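Local coordinates for protein poly-beta-1,6-N-acetyl-D-glucosamine N-deacetylase (Aggregatibacter actinomycetemcomitans, PDB 4U10) that probably removes N-acetyl groups from poly-beta-1,6-N-acetyl-D-glucosamine, using a metal-dependent polysaccharide deacetylase domain that is one part of a longer protein, at residues A[153-156]-A[157-161]; A[167-170]-A[171-174]; A[145-148]-A[149-152]; A[206-210]-A[211-215]. All coordinates share one frame; numbering follows the deposited sequence.

Contact 1 of 4, residues A[153-156]-A[157-161]; sequences RANP and AGSQL
The tip of the beta hairpin made by strands 151-153 and 160-162 is a type I beta turn from N155 to G158, which the N155 side chain ties to S159. R153 and Q160 face each other where the strands begin, as an antiparallel non-hydrogen-bonded pair; between them and the turn A154 N donates to S159 O at 2.7 Å in an almost straight bond. Within the turn G158 N makes only a weak bond to N155 O at 3.3 Å, so side chains of N155 and R153 help to hold it. With CG of N155 lying between the backbone N and the carbonyl carbon (chi1 80°), OD1 receives S159 N at 3.3 Å; the N-H points straight at it (172°) but comes from above the amide plane. OD1 also takes a weak, bent bond from A157 N at 2.8 Å, as an Asx turn would. R153 holds the same turn from its own strand: its extended chain brings NE to N155 O at 3.0 Å, while NH2 meets P156 O at 2.9 Å, the acceptor in the guanidinium plane but the donor above the carbonyl plane. One cationic group thus grips two consecutive carbonyls. Toward the base, A154 CB packs 3.6 Å from L161 CD1. The hairpin lies at the surface beside strands 169-170 and 173-174: R153 shares a backbone hydrogen bond with Y169, and N155 and P156 touch Y174.

Contact 2 of 4, residues A[167-170]-A[171-174]; sequences PEYK and NNRY
Y169 and Y174, a non-hydrogen-bonded pair in the short hairpin of strands 169-170 and 173-174, carry the aromatic part of the contact. They form a T-shaped stack with planes 70° apart: the edge of Y169 points at the face of Y174, CD1 standing over the centre of that ring. Y169 has its CG anti to the backbone N (chi1 -172°), which lays the ring along the opposite strand, with R173 N over one face near the rim and OH 3.3 Å from N172 C. Backbone hydrogen bonds form the second group: K170 N gives to R173 O at 3.0 Å, and R173 N returns one to K170 O at 3.1 Å. N171 and N172 between them both have left-handed helical backbone angles, consistent with a type I' turn. Charge and water come last. K170 NZ makes a weak salt bridge to E168 OE1 at 3.3 Å and donates to a water, which lies 2.8 Å from R173 O and also reaches the E168 carbonyl. So short a hairpin, with a single hydrogen-bonded pair, thus relies on its tyrosines, its lysine and a water as well as on backbone bonds.

Contact 3 of 4, residues A[145-148]-A[149-152]; sequences TDNL and HHGV. With ZN (zinc ion), chain C.
The imidazole of H150 turns its edge to N147: NE2 lies 2.8 Å from N147 O, close to the ring plane, but the N-H points well off the acceptor (116°), so the bond is weak. A water also sits at this edge, in the plane of the ring; it donates to N147 OD1 at 2.7 Å and accepts from H149 N at 3.1 Å, joining the asparagine side chain to the backbone of H149. At the far edge ND1 donates to G151 O at 2.7 Å, nearly straight and in the plane of the ring, though from above the plane of the G151 carbonyl. This ND1 bond does most to fix the ring's rotation, with weak help from NE2. The amide of N147 is tilted 51° to the imidazole. The H149 ring meets those of H144, W103 and Y210, all at steep angles. H149 has CG anti to its backbone N (chi1 -159°), a torsion that swings the imidazole away from residues 145-148 and sets NE2 2.1 Å from the zinc ion. D75, H144 and a water 1.9 Å from the metal complete its coordination, the Asp-His-His set of polysaccharide deacetylases. The loop between H144 and H149 resembles the family's H-(S/T)-x-x-H motif, with one residue more between the histidines. Here T145 OG1 accepts from L148 N at 3.1 Å, an ST motif that holds the loop curled between the two ligands. The carboxylate of D187 on helix 177-199 receives the backbone N-H groups of D146 and N147, and D146 is also hydrogen-bonded to S101 and S102.

Contact 4 of 4, residues A[206-210]-A[211-215]; sequences MVWPY and GQFND
W208, G211 and Y210 are the residues most covered in this turn, which follows strand 205-207. The indole of W208 is sandwiched: CG of selenomethionine M206 covers one face, and CB of F213 covers the opposite one in a CH-pi contact above the five-membered ring. F213 has its CG between the backbone N and the carbonyl carbon (chi1 71°), and its phenyl ring lies nearly parallel to the indole, planes 12° apart. The two are slid so far that they barely overlap, with F213 CG 3.4 Å from W208 NE1. G211 closes the chain on itself, its N donating to W208 O at 3.1 Å; its phi is positive (81°), a shape in which a side chain would run into Y210 O. One residue on, Q212 N gives a straight bond to P209 O at 3.2 Å. A water bridges P209 O and Q212 O, 2.8 and 2.7 Å away. Y210 takes left-handed backbone angles between these overlapping turns, and its ring leads away from them. N214 is the N-cap of helix 215-222. V207 O binds ND1 of the zinc ligand H144, and the W-P-Y-G sequence probably matches the third conserved motif of polysaccharide deacetylases, which lines one wall of the active-site groove.

Burial decreases outward from the zinc site. Contact 3 is buried and supplies a metal ligand; contact 4, partly buried, lies against it, with P209 packing on H149. Contacts 1 and 2 are surface hairpins, their centres 9 Å apart, and neither provides a metal ligand. Contact 3 runs into strand 151-153, whose partner 160-162 belongs to contact 1, so these two share a sheet; contact 2 lies against contact 1, with Y174 packed on the turn. Their chemistry follows their places: metal coordination and imidazole edges in contact 3, an indole covered on both faces in contact 4, and in the outer pair cationic side chains reaching carbonyls or water, with a T-shaped tyrosine pair in contact 2.

Contact 1 of 4, residues A[153-156]-A[157-161]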
loop_
_atom_site.group_PDB
_atom_site.type_symbol
_atom_site.label_atom_id
_atom_site.label_comp_id
_atom_site.label_asym_id
_atom_site.label_seq_id
_atom_site.Cartn_x
_atom_site.Cartn_y
_atom_site.Cartn_z
ATOM N N ARG A 153 -22.143 1.268 3.767
ATOM C CA ARG A 153 -23.174 2.303 3.931
ATOM C C ARG A 153 -22.950 2.946 5.284
ATOM O O ARG A 153 -22.833 2.273 6.307
ATOM C CB ARG A 153 -24.533 1.659 3.807
ATOM C CG ARG A 153 -25.663 2.664 3.684
ATOM C CD ARG A 153 -26.981 1.944 3.473
ATOM N NE ARG A 153 -28.129 2.742 3.907
ATOM C CZ ARG A 153 -29.321 2.217 4.215
ATOM N NH1 ARG A 153 -29.542 0.905 4.145
ATOM N NH2 ARG A 153 -30.314 3.007 4.609
ATOM N N ALA A 154 -22.824 4.255 5.307
ATOM C CA ALA A 154 -22.446 4.952 6.550
ATOM C C ALA A 154 -23.593 5.776 7.198
ATOM O O ALA A 154 -23.390 6.433 8.241
ATOM C CB ALA A 154 -21.304 5.883 6.235
ATOM N N ASN A 155 -24.743 5.819 6.518
ATOM C CA ASN A 155 -25.930 6.471 7.043
ATOM C C ASN A 155 -27.278 6.000 6.433
ATOM O O ASN A 155 -27.318 5.236 5.459
ATOM C CB ASN A 155 -25.745 8.009 7.071
ATOM C CG ASN A 155 -25.956 8.693 5.732
ATOM O OD1 ASN A 155 -26.709 8.238 4.866
ATOM N ND2 ASN A 155 -25.350 9.870 5.586
ATOM N N PRO A 156 -28.412 6.430 7.033
ATOM C CA PRO A 156 -29.686 5.955 6.427
ATOM C C PRO A 156 -29.993 6.483 5.019
ATOM O O PRO A 156 -30.767 5.851 4.291
ATOM C CB PRO A 156 -30.766 6.380 7.431
ATOM C CG PRO A 156 -30.048 6.892 8.663
ATOM C CD PRO A 156 -28.612 7.178 8.289
ATOM N N ALA A 157 -29.419 7.616 4.623
ATOM C CA ALA A 157 -29.680 8.190 3.306
ATOM C C ALA A 157 -28.919 7.517 2.171
ATOM O O ALA A 157 -29.113 7.848 0.989
ATOM C CB ALA A 157 -29.340 9.656 3.330
ATOM N N GLY A 158 -28.009 6.616 2.539
ATOM C CA GLY A 158 -27.222 5.833 1.589
ATOM C C GLY A 158 -25.833 6.393 1.261
ATOM O O GLY A 158 -25.321 6.130 0.199
ATOM N N SER A 159 -25.237 7.161 2.163
ATOM C CA SER A 159 -23.868 7.657 1.992
ATOM C C SER A 159 -22.945 6.437 2.158
ATOM O O SER A 159 -23.246 5.570 2.947
ATOM C CB SER A 159 -23.547 8.793 3.001
ATOM O OG SER A 159 -22.211 8.712 3.564
ATOM N N GLN A 160 -21.883 6.337 1.345
ATOM C CA GLN A 160 -20.903 5.257 1.488
ATOM C C GLN A 160 -19.515 5.797 1.809
ATOM O O GLN A 160 -19.075 6.712 1.139
ATOM C CB GLN A 160 -20.864 4.401 0.250
ATOM C CG GLN A 160 -21.514 3.066 0.451
ATOM C CD GLN A 160 -21.195 2.132 -0.654
ATOM O OE1 GLN A 160 -20.418 1.171 -0.502
ATOM N NE2 GLN A 160 -21.774 2.416 -1.811
ATOM N N LEU A 161 -18.874 5.252 2.854
ATOM C CA LEU A 161 -17.529 5.688 3.326
ATOM C C LEU A 161 -16.600 4.458 3.394
ATOM O O LEU A 161 -17.084 3.356 3.533
ATOM C CB LEU A 161 -17.623 6.309 4.718
ATOM C CG LEU A 161 -18.478 7.558 4.850
ATOM C CD1 LEU A 161 -18.482 8.047 6.293
ATOM C CD2 LEU A 161 -17.908 8.579 3.867
#

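Contact 2 of 4, residues A[167-170]-A[171-174]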
loop_
_atom_site.group_PDB
_atom_site.type_symbol
_atom_site.label_atom_id
_atom_site.label_comp_id
_atom_site.label_asym_id
_atom_site.label_seq_id
_atom_site.Cartn_x
_atom_site.Cartn_y
_atom_site.Cartn_z
ATOM N N PRO A 167 -18.323 3.408 11.203
ATOM C CA PRO A 167 -19.277 2.400 11.561
ATOM C C PRO A 167 -20.325 2.255 10.448
ATOM O O PRO A 167 -20.784 3.235 9.881
ATOM C CB PRO A 167 -19.911 2.936 12.846
ATOM C CG PRO A 167 -18.967 3.988 13.370
ATOM C CD PRO A 167 -18.474 4.599 12.075
ATOM N N GLU A 168 -20.645 1.014 10.142
ATOM C CA GLU A 168 -21.625 0.630 9.208
ATOM C C GLU A 168 -23.074 0.800 9.694
ATOM O O GLU A 168 -23.401 0.509 10.825
ATOM C CB GLU A 168 -21.390 -0.825 8.879
ATOM C CG GLU A 168 -22.099 -1.238 7.621
ATOM C CD GLU A 168 -21.802 -2.675 7.200
ATOM O OE1 GLU A 168 -21.200 -3.506 7.953
ATOM O OE2 GLU A 168 -22.121 -2.930 6.060
ATOM N N TYR A 169 -23.898 1.246 8.767
ATOM C CA TYR A 169 -25.305 1.341 8.919
ATOM C C TYR A 169 -25.928 0.243 8.071
ATOM O O TYR A 169 -25.843 0.291 6.872
ATOM C CB TYR A 169 -25.788 2.698 8.421
ATOM C CG TYR A 169 -27.232 2.903 8.743
ATOM C CD1 TYR A 169 -27.623 3.438 9.986
ATOM C CD2 TYR A 169 -28.211 2.539 7.847
ATOM C CE1 TYR A 169 -28.971 3.598 10.319
ATOM C CE2 TYR A 169 -29.570 2.670 8.165
ATOM C CZ TYR A 169 -29.934 3.211 9.400
ATOM O OH TYR A 169 -31.265 3.396 9.690
ATOM N N LYS A 170 -26.470 -0.762 8.722
ATOM C CA LYS A 170 -27.157 -1.900 8.077
ATOM C C LYS A 170 -28.194 -2.390 9.071
ATOM O O LYS A 170 -28.090 -2.136 10.297
ATOM C CB LYS A 170 -26.177 -3.015 7.722
ATOM C CG LYS A 170 -25.435 -3.535 8.912
ATOM C CD LYS A 170 -24.542 -4.709 8.580
ATOM C CE LYS A 170 -23.881 -5.139 9.865
ATOM N NZ LYS A 170 -23.146 -4.079 10.594
ATOM N N ASN A 171 -29.189 -3.094 8.548
ATOM C CA ASN A 171 -30.334 -3.547 9.343
ATOM C C ASN A 171 -30.982 -2.367 10.061
ATOM O O ASN A 171 -31.378 -2.476 11.199
ATOM C CB ASN A 171 -29.899 -4.594 10.349
ATOM C CG ASN A 171 -29.185 -5.784 9.726
ATOM O OD1 ASN A 171 -29.498 -6.263 8.614
ATOM N ND2 ASN A 171 -28.233 -6.290 10.459
ATOM N N ASN A 172 -31.010 -1.218 9.399
ATOM C CA ASN A 172 -31.592 0.008 9.919
ATOM C C ASN A 172 -30.960 0.494 11.239
ATOM O O ASN A 172 -31.623 1.064 12.090
ATOM C CB ASN A 172 -33.123 -0.139 10.007
ATOM C CG ASN A 172 -33.781 -0.180 8.626
ATOM O OD1 ASN A 172 -34.468 -1.140 8.282
ATOM N ND2 ASN A 172 -33.558 0.867 7.826
ATOM N N ARG A 173 -29.651 0.277 11.398
ATOM C CA ARG A 173 -28.962 0.816 12.559
ATOM C C ARG A 173 -27.492 0.955 12.348
ATOM O O ARG A 173 -26.931 0.292 11.444
ATOM C CB ARG A 173 -29.140 -0.086 13.777
ATOM C CG ARG A 173 -28.203 -1.264 13.831
ATOM C CD ARG A 173 -28.145 -1.815 15.219
ATOM N NE ARG A 173 -29.417 -2.420 15.581
ATOM C CZ ARG A 173 -29.655 -3.021 16.753
ATOM N NH1 ARG A 173 -28.713 -3.100 17.684
ATOM N NH2 ARG A 173 -30.858 -3.555 16.980
ATOM N N TYR A 174 -26.892 1.777 13.225
ATOM C CA TYR A 174 -25.427 1.922 13.274
ATOM C C TYR A 174 -24.787 0.844 14.141
ATOM O O TYR A 174 -25.275 0.450 15.203
ATOM C CB TYR A 174 -24.994 3.326 13.785
ATOM C CG TYR A 174 -25.405 4.471 12.928
ATOM C CD1 TYR A 174 -24.593 4.921 11.925
ATOM C CD2 TYR A 174 -26.631 5.136 13.124
ATOM C CE1 TYR A 174 -24.966 5.975 11.127
ATOM C CE2 TYR A 174 -27.019 6.177 12.304
ATOM C CZ TYR A 174 -26.182 6.620 11.323
ATOM O OH TYR A 174 -26.488 7.691 10.490
HETATM O O HOH W 1 -25.086 -1.826 11.705
#

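Contact 3 of 4, residues A[145-148]-A[149-152]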
loop_
_atom_site.group_PDB
_atom_site.type_symbol
_atom_site.label_atom_id
_atom_site.label_comp_id
_atom_site.label_asym_id
_atom_site.label_seq_id
_atom_site.Cartn_x
_atom_site.Cartn_y
_atom_site.Cartn_z
ATOM N N THR A 145 -5.310 -4.462 4.522
ATOM C CA THR A 145 -6.522 -5.075 5.098
ATOM C C THR A 145 -6.765 -6.399 4.418
ATOM O O THR A 145 -6.111 -6.690 3.452
ATOM C CB THR A 145 -7.811 -4.185 5.058
ATOM O OG1 THR A 145 -8.306 -4.171 3.725
ATOM C CG2 THR A 145 -7.461 -2.744 5.462
ATOM N N ASP A 146 -7.582 -7.252 5.061
ATOM C CA ASP A 146 -8.014 -8.468 4.467
ATOM C C ASP A 146 -9.133 -8.202 3.435
ATOM O O ASP A 146 -9.009 -8.482 2.247
ATOM C CB ASP A 146 -8.455 -9.513 5.530
ATOM C CG ASP A 146 -8.390 -10.942 4.967
ATOM O OD1 ASP A 146 -7.408 -11.260 4.227
ATOM O OD2 ASP A 146 -9.273 -11.739 5.322
ATOM N N ASN A 147 -10.223 -7.686 3.914
ATOM C CA ASN A 147 -11.379 -7.374 3.084
ATOM C C ASN A 147 -12.070 -6.052 3.499
ATOM O O ASN A 147 -13.283 -5.969 3.598
ATOM C CB ASN A 147 -12.351 -8.539 3.121
ATOM C CG ASN A 147 -13.503 -8.354 2.170
ATOM O OD1 ASN A 147 -13.364 -7.693 1.199
ATOM N ND2 ASN A 147 -14.634 -8.872 2.495
ATOM N N LEU A 148 -11.273 -5.004 3.744
ATOM C CA LEU A 148 -11.795 -3.661 4.047
ATOM C C LEU A 148 -11.327 -2.575 3.048
ATOM O O LEU A 148 -11.244 -1.363 3.377
ATOM C CB LEU A 148 -11.481 -3.311 5.513
ATOM C CG LEU A 148 -12.139 -4.152 6.617
ATOM C CD1 LEU A 148 -11.531 -3.837 7.971
ATOM C CD2 LEU A 148 -13.673 -4.062 6.655
ATOM N N HIS A 149 -11.096 -3.003 1.803
ATOM C CA HIS A 149 -10.723 -2.105 0.737
ATOM C C HIS A 149 -11.967 -1.885 -0.086
ATOM O O HIS A 149 -11.992 -2.187 -1.285
ATOM C CB HIS A 149 -9.684 -2.746 -0.124
ATOM C CG HIS A 149 -8.889 -1.778 -0.925
ATOM N ND1 HIS A 149 -9.399 -1.068 -1.979
ATOM C CD2 HIS A 149 -7.603 -1.381 -0.798
ATOM C CE1 HIS A 149 -8.480 -0.267 -2.463
ATOM N NE2 HIS A 149 -7.360 -0.480 -1.798
ATOM N N HIS A 150 -13.038 -1.501 0.599
ATOM C CA HIS A 150 -14.371 -1.256 -0.038
ATOM C C HIS A 150 -15.102 -0.255 0.837
ATOM O O HIS A 150 -14.612 0.085 1.931
ATOM C CB HIS A 150 -15.195 -2.538 -0.204
ATOM C CG HIS A 150 -15.518 -3.236 1.097
ATOM N ND1 HIS A 150 -16.564 -2.868 1.910
ATOM C CD2 HIS A 150 -14.888 -4.240 1.747
ATOM C CE1 HIS A 150 -16.602 -3.651 2.971
ATOM N NE2 HIS A 150 -15.607 -4.506 2.884
ATOM N N GLY A 151 -16.235 0.250 0.359
ATOM C CA GLY A 151 -17.144 1.026 1.174
ATOM C C GLY A 151 -18.140 0.243 2.008
ATOM O O GLY A 151 -18.436 -0.929 1.747
ATOM N N VAL A 152 -18.639 0.912 3.037
ATOM C CA VAL A 152 -19.849 0.493 3.754
ATOM C C VAL A 152 -20.868 1.628 3.724
ATOM O O VAL A 152 -20.518 2.837 3.689
ATOM C CB VAL A 152 -19.554 0.185 5.210
ATOM C CG1 VAL A 152 -18.593 -0.986 5.325
ATOM C CG2 VAL A 152 -19.010 1.426 5.904
HETATM ZN ZN ZN C . -5.529 0.399 -2.141
HETATM O O HOH W 2 -12.014 -5.570 0.297
HETATM O O HOH W 3 -5.198 2.213 -1.790
#

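Contact 4 of 4, residues A[206-210]-A[211-215]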
loop_
_atom_site.group_PDB
_atom_site.type_symbol
_atom_site.label_atom_id
_atom_site.label_comp_id
_atom_site.label_asym_id
_atom_site.label_seq_id
_atom_site.Cartn_x
_atom_site.Cartn_y
_atom_site.Cartn_z
HETATM N N MSE A 206 0.842 -1.530 8.207
HETATM C CA MSE A 206 -0.524 -1.401 7.626
HETATM C C MSE A 206 -0.525 -0.264 6.677
HETATM O O MSE A 206 -0.195 0.894 7.041
HETATM C CB MSE A 206 -1.558 -1.334 8.729
HETATM C CG MSE A 206 -2.937 -0.800 8.272
HETATM SE SE MSE A 206 -3.702 -2.153 7.062
HETATM C CE MSE A 206 -4.319 -3.381 8.375
ATOM N N VAL A 207 -0.959 -0.524 5.439
ATOM C CA VAL A 207 -1.191 0.563 4.530
ATOM C C VAL A 207 -2.668 0.814 4.379
ATOM O O VAL A 207 -3.424 -0.080 3.969
ATOM C CB VAL A 207 -0.542 0.291 3.147
ATOM C CG1 VAL A 207 -0.722 1.507 2.249
ATOM C CG2 VAL A 207 0.948 -0.081 3.274
ATOM N N TRP A 208 -3.098 2.058 4.603
ATOM C CA TRP A 208 -4.556 2.327 4.678
ATOM C C TRP A 208 -5.103 2.433 3.284
ATOM O O TRP A 208 -4.515 3.169 2.447
ATOM C CB TRP A 208 -4.800 3.651 5.401
ATOM C CG TRP A 208 -4.230 3.686 6.787
ATOM C CD1 TRP A 208 -3.310 4.565 7.263
ATOM C CD2 TRP A 208 -4.580 2.827 7.887
ATOM N NE1 TRP A 208 -3.046 4.277 8.572
ATOM C CE2 TRP A 208 -3.799 3.215 8.976
ATOM C CE3 TRP A 208 -5.448 1.729 8.041
ATOM C CZ2 TRP A 208 -3.863 2.567 10.194
ATOM C CZ3 TRP A 208 -5.503 1.117 9.221
ATOM C CH2 TRP A 208 -4.724 1.528 10.298
ATOM N N PRO A 209 -6.214 1.718 2.986
ATOM C CA PRO A 209 -6.936 1.984 1.735
ATOM C C PRO A 209 -7.288 3.451 1.604
ATOM O O PRO A 209 -7.830 4.050 2.553
ATOM C CB PRO A 209 -8.242 1.152 1.938
ATOM C CG PRO A 209 -7.720 -0.065 2.641
ATOM C CD PRO A 209 -6.876 0.618 3.715
ATOM N N TYR A 210 -6.994 4.021 0.432
ATOM C CA TYR A 210 -7.343 5.396 0.076
ATOM C C TYR A 210 -6.675 6.385 1.004
ATOM O O TYR A 210 -7.081 7.517 1.070
ATOM C CB TYR A 210 -8.883 5.568 0.157
ATOM C CG TYR A 210 -9.743 4.379 -0.385
ATOM C CD1 TYR A 210 -9.738 4.024 -1.694
ATOM C CD2 TYR A 210 -10.569 3.648 0.465
ATOM C CE1 TYR A 210 -10.495 2.954 -2.162
ATOM C CE2 TYR A 210 -11.360 2.601 0.012
ATOM C CZ TYR A 210 -11.321 2.262 -1.313
ATOM O OH TYR A 210 -12.119 1.213 -1.763
ATOM N N GLY A 211 -5.673 5.991 1.786
ATOM C CA GLY A 211 -5.026 6.980 2.658
ATOM C C GLY A 211 -5.797 7.256 3.959
ATOM O O GLY A 211 -5.356 8.057 4.751
ATOM N N GLN A 212 -6.965 6.614 4.180
ATOM C CA GLN A 212 -7.829 7.033 5.244
ATOM C C GLN A 212 -7.771 6.087 6.451
ATOM O O GLN A 212 -7.927 4.875 6.327
ATOM C CB GLN A 212 -9.279 7.167 4.767
ATOM C CG GLN A 212 -9.450 8.182 3.615
ATOM C CD GLN A 212 -8.962 9.586 4.020
ATOM O OE1 GLN A 212 -8.239 10.269 3.229
ATOM N NE2 GLN A 212 -9.274 10.000 5.258
ATOM N N PHE A 213 -7.715 6.705 7.617
ATOM C CA PHE A 213 -7.568 5.987 8.885
ATOM C C PHE A 213 -8.096 6.815 10.038
ATOM O O PHE A 213 -8.507 7.945 9.858
ATOM C CB PHE A 213 -6.086 5.627 9.075
ATOM C CG PHE A 213 -5.186 6.788 9.380
ATOM C CD1 PHE A 213 -4.676 7.586 8.375
ATOM C CD2 PHE A 213 -4.808 7.047 10.685
ATOM C CE1 PHE A 213 -3.887 8.676 8.686
ATOM C CE2 PHE A 213 -4.004 8.117 10.999
ATOM C CZ PHE A 213 -3.539 8.938 9.993
ATOM N N ASN A 214 -8.060 6.237 11.224
ATOM C CA ASN A 214 -8.410 6.922 12.427
ATOM C C ASN A 214 -7.803 6.203 13.611
ATOM O O ASN A 214 -7.034 5.247 13.456
ATOM C CB ASN A 214 -9.959 7.098 12.541
ATOM C CG ASN A 214 -10.677 5.781 12.776
ATOM O OD1 ASN A 214 -10.125 4.873 13.323
ATOM N ND2 ASN A 214 -11.896 5.697 12.352
ATOM N N ASP A 215 -8.104 6.680 14.809
ATOM C CA ASP A 215 -7.586 6.092 16.036
ATOM C C ASP A 215 -8.036 4.671 16.288
ATOM O O ASP A 215 -7.254 3.859 16.803
ATOM C CB ASP A 215 -7.887 6.991 17.295
ATOM C CG ASP A 215 -9.352 7.320 17.482
ATOM O OD1 ASP A 215 -10.144 7.466 16.503
ATOM O OD2 ASP A 215 -9.698 7.464 18.657
HETATM O O HOH W 4 -9.158 3.072 4.764
#